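Local coordinates for geobacter metallireducens SMUG1 (Geobacter metallireducens, PDB 5H9I), which belongs to the uracil DNA glycosylase superfamily and binds xanthine in a pocket of its alpha/beta fold, at residues 90-95 and 99-104. Residues are numbered along the deposited sequence; the frame is centred on the assembly and turned at random.
Sequences VTRPAG and KKRVDG
Extended from CG to NE (chi2 174°), the side chain of Arg92 reaches across to Asp103, whose CG, anti to its own carbonyl carbon (chi1 -63°), swings the carboxylate back to meet it. The two runs, 90-93 and 101-104, are the roughly antiparallel arms of an irregular loop between helices 77-84 and 112-125 of this uracil DNA glycosylase-type fold, and they illustrate how a connection without strand pairing can be fastened by side chains. NH1 and NH2 of Arg92 both donate to the single oxygen OD1 of Asp103, NH2 at 2.9 Å and NH1 at 3.1 Å, coming from opposite faces of the carboxylate plane. Asp103 OD2 forms a salt bridge with Arg101 NH1 at 2.8 Å; the shared anion probably offsets the closeness of the two guanidinium groups, whose planes lie 19° apart. The strongest polar partner of Arg92 is nevertheless Glu96, whose OE2 forms a salt bridge with NH1 and also accepts from Val102 N. Over one face of the Arg92 guanidinium sits Val102 O, too poorly angled for a bond.

Beneath this polar layer, Val102 forks between two neighbours: CG1 meets Val90 CG1 at 3.6 Å, while CG2 presses against the ring of Pro93; Tyr31 and Tyr36 border the same apolar patch. Where the backbones share no direct hydrogen bond, one water donates to Val90 O at 2.9 Å and to Val102 O at 2.8 Å.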
loop_
_atom_site.group_PDB
_atom_site.type_symbol
_atom_site.label_atom_id
_atom_site.label_comp_id
_atom_site.label_asym_id
_atom_site.label_seq_id
_atom_site.Cartn_x
_atom_site.Cartn_y
_atom_site.Cartn_z
ATOM N N VAL A 90 -5.620 11.036 -13.036
ATOM C CA VAL A 90 -4.298 10.472 -12.839
ATOM C C VAL A 90 -3.433 10.949 -14.035
ATOM O O VAL A 90 -3.792 10.618 -15.172
ATOM C CB VAL A 90 -4.331 8.940 -12.828
ATOM C CG1 VAL A 90 -2.908 8.365 -12.649
ATOM C CG2 VAL A 90 -5.347 8.389 -11.763
ATOM N N THR A 91 -2.391 11.627 -13.673
ATOM C CA THR A 91 -1.458 12.091 -14.722
ATOM C C THR A 91 -0.281 11.152 -14.845
ATOM O O THR A 91 -0.050 10.319 -14.011
ATOM C CB THR A 91 -0.985 13.512 -14.418
ATOM O OG1 THR A 91 -0.347 13.685 -13.156
ATOM C CG2 THR A 91 -2.131 14.458 -14.481
ATOM N N ARG A 92 0.602 11.348 -15.840
ATOM C CA ARG A 92 1.712 10.429 -16.006
ATOM C C ARG A 92 2.930 10.879 -15.257
ATOM O O ARG A 92 3.300 12.083 -15.243
ATOM C CB ARG A 92 2.001 10.204 -17.532
ATOM C CG ARG A 92 0.854 9.654 -18.298
ATOM C CD ARG A 92 1.099 9.586 -19.819
ATOM N NE ARG A 92 -0.145 9.122 -20.409
ATOM C CZ ARG A 92 -0.491 7.851 -20.509
ATOM N NH1 ARG A 92 0.347 6.878 -20.306
ATOM N NH2 ARG A 92 -1.678 7.597 -20.980
ATOM N N PRO A 93 3.666 9.939 -14.647
ATOM C CA PRO A 93 4.846 10.317 -13.893
ATOM C C PRO A 93 5.967 10.902 -14.842
ATOM O O PRO A 93 6.127 10.388 -15.960
ATOM C CB PRO A 93 5.361 9.009 -13.283
ATOM C CG PRO A 93 4.761 7.937 -14.137
ATOM C CD PRO A 93 3.476 8.472 -14.709
ATOM N N ALA A 94 6.800 11.745 -14.286
ATOM C CA ALA A 94 7.933 12.275 -15.032
ATOM C C ALA A 94 8.804 11.140 -15.408
ATOM O O ALA A 94 9.148 10.280 -14.580
ATOM C CB ALA A 94 8.632 13.292 -14.206
ATOM N N GLY A 95 9.173 11.077 -16.690
ATOM C CA GLY A 95 9.999 9.933 -17.101
ATOM C C GLY A 95 9.354 8.572 -17.134
ATOM O O GLY A 95 10.082 7.588 -17.140
ATOM N N LYS A 99 7.198 0.637 -20.980
ATOM C CA LYS A 99 6.745 -0.704 -20.644
ATOM C C LYS A 99 5.847 -0.673 -19.381
ATOM O O LYS A 99 5.249 -1.659 -19.078
ATOM C CB LYS A 99 7.917 -1.588 -20.347
ATOM C CG LYS A 99 8.632 -2.062 -21.591
ATOM C CD LYS A 99 9.834 -2.834 -21.128
ATOM C CE LYS A 99 10.718 -3.160 -22.325
ATOM N NZ LYS A 99 11.799 -3.972 -21.772
ATOM N N LYS A 100 5.670 0.484 -18.854
ATOM C CA LYS A 100 4.971 0.672 -17.501
ATOM C C LYS A 100 4.200 1.958 -17.544
ATOM O O LYS A 100 4.407 2.850 -16.719
ATOM C CB LYS A 100 5.966 0.588 -16.403
ATOM C CG LYS A 100 6.688 -0.719 -16.270
ATOM C CD LYS A 100 5.784 -1.845 -15.823
ATOM C CE LYS A 100 6.444 -3.208 -15.663
ATOM N NZ LYS A 100 7.438 -3.228 -14.599
ATOM N N ARG A 101 3.420 2.177 -18.548
ATOM C CA ARG A 101 2.656 3.357 -18.734
ATOM C C ARG A 101 1.538 3.486 -17.649
ATOM O O ARG A 101 1.005 2.481 -17.223
ATOM C CB ARG A 101 1.983 3.307 -20.063
ATOM C CG ARG A 101 3.004 3.363 -21.227
ATOM C CD ARG A 101 2.241 3.167 -22.513
ATOM N NE ARG A 101 1.307 4.269 -22.786
ATOM C CZ ARG A 101 -0.034 4.173 -22.877
ATOM N NH1 ARG A 101 -0.660 3.012 -22.696
ATOM N NH2 ARG A 101 -0.745 5.251 -23.170
ATOM N N VAL A 102 1.283 4.712 -17.307
ATOM C CA VAL A 102 0.249 5.070 -16.334
ATOM C C VAL A 102 -0.952 5.602 -17.099
ATOM O O VAL A 102 -0.992 6.792 -17.436
ATOM C CB VAL A 102 0.759 6.010 -15.275
ATOM C CG1 VAL A 102 -0.328 6.448 -14.313
ATOM C CG2 VAL A 102 1.909 5.421 -14.521
ATOM N N ASP A 103 -1.866 4.680 -17.438
ATOM C CA ASP A 103 -3.114 5.031 -18.067
ATOM C C ASP A 103 -4.257 5.383 -17.057
ATOM O O ASP A 103 -5.353 5.777 -17.415
ATOM C CB ASP A 103 -3.587 3.963 -19.008
ATOM C CG ASP A 103 -2.629 3.747 -20.184
ATOM O OD1 ASP A 103 -1.907 4.725 -20.489
ATOM O OD2 ASP A 103 -2.515 2.627 -20.692
ATOM N N GLY A 104 -3.951 5.232 -15.783
ATOM C CA GLY A 104 -4.941 5.566 -14.752
ATOM C C GLY A 104 -6.145 4.653 -14.795
ATOM O O GLY A 104 -6.013 3.458 -14.977
HETATM O O HOH W 1 -2.891 8.815 -17.238
#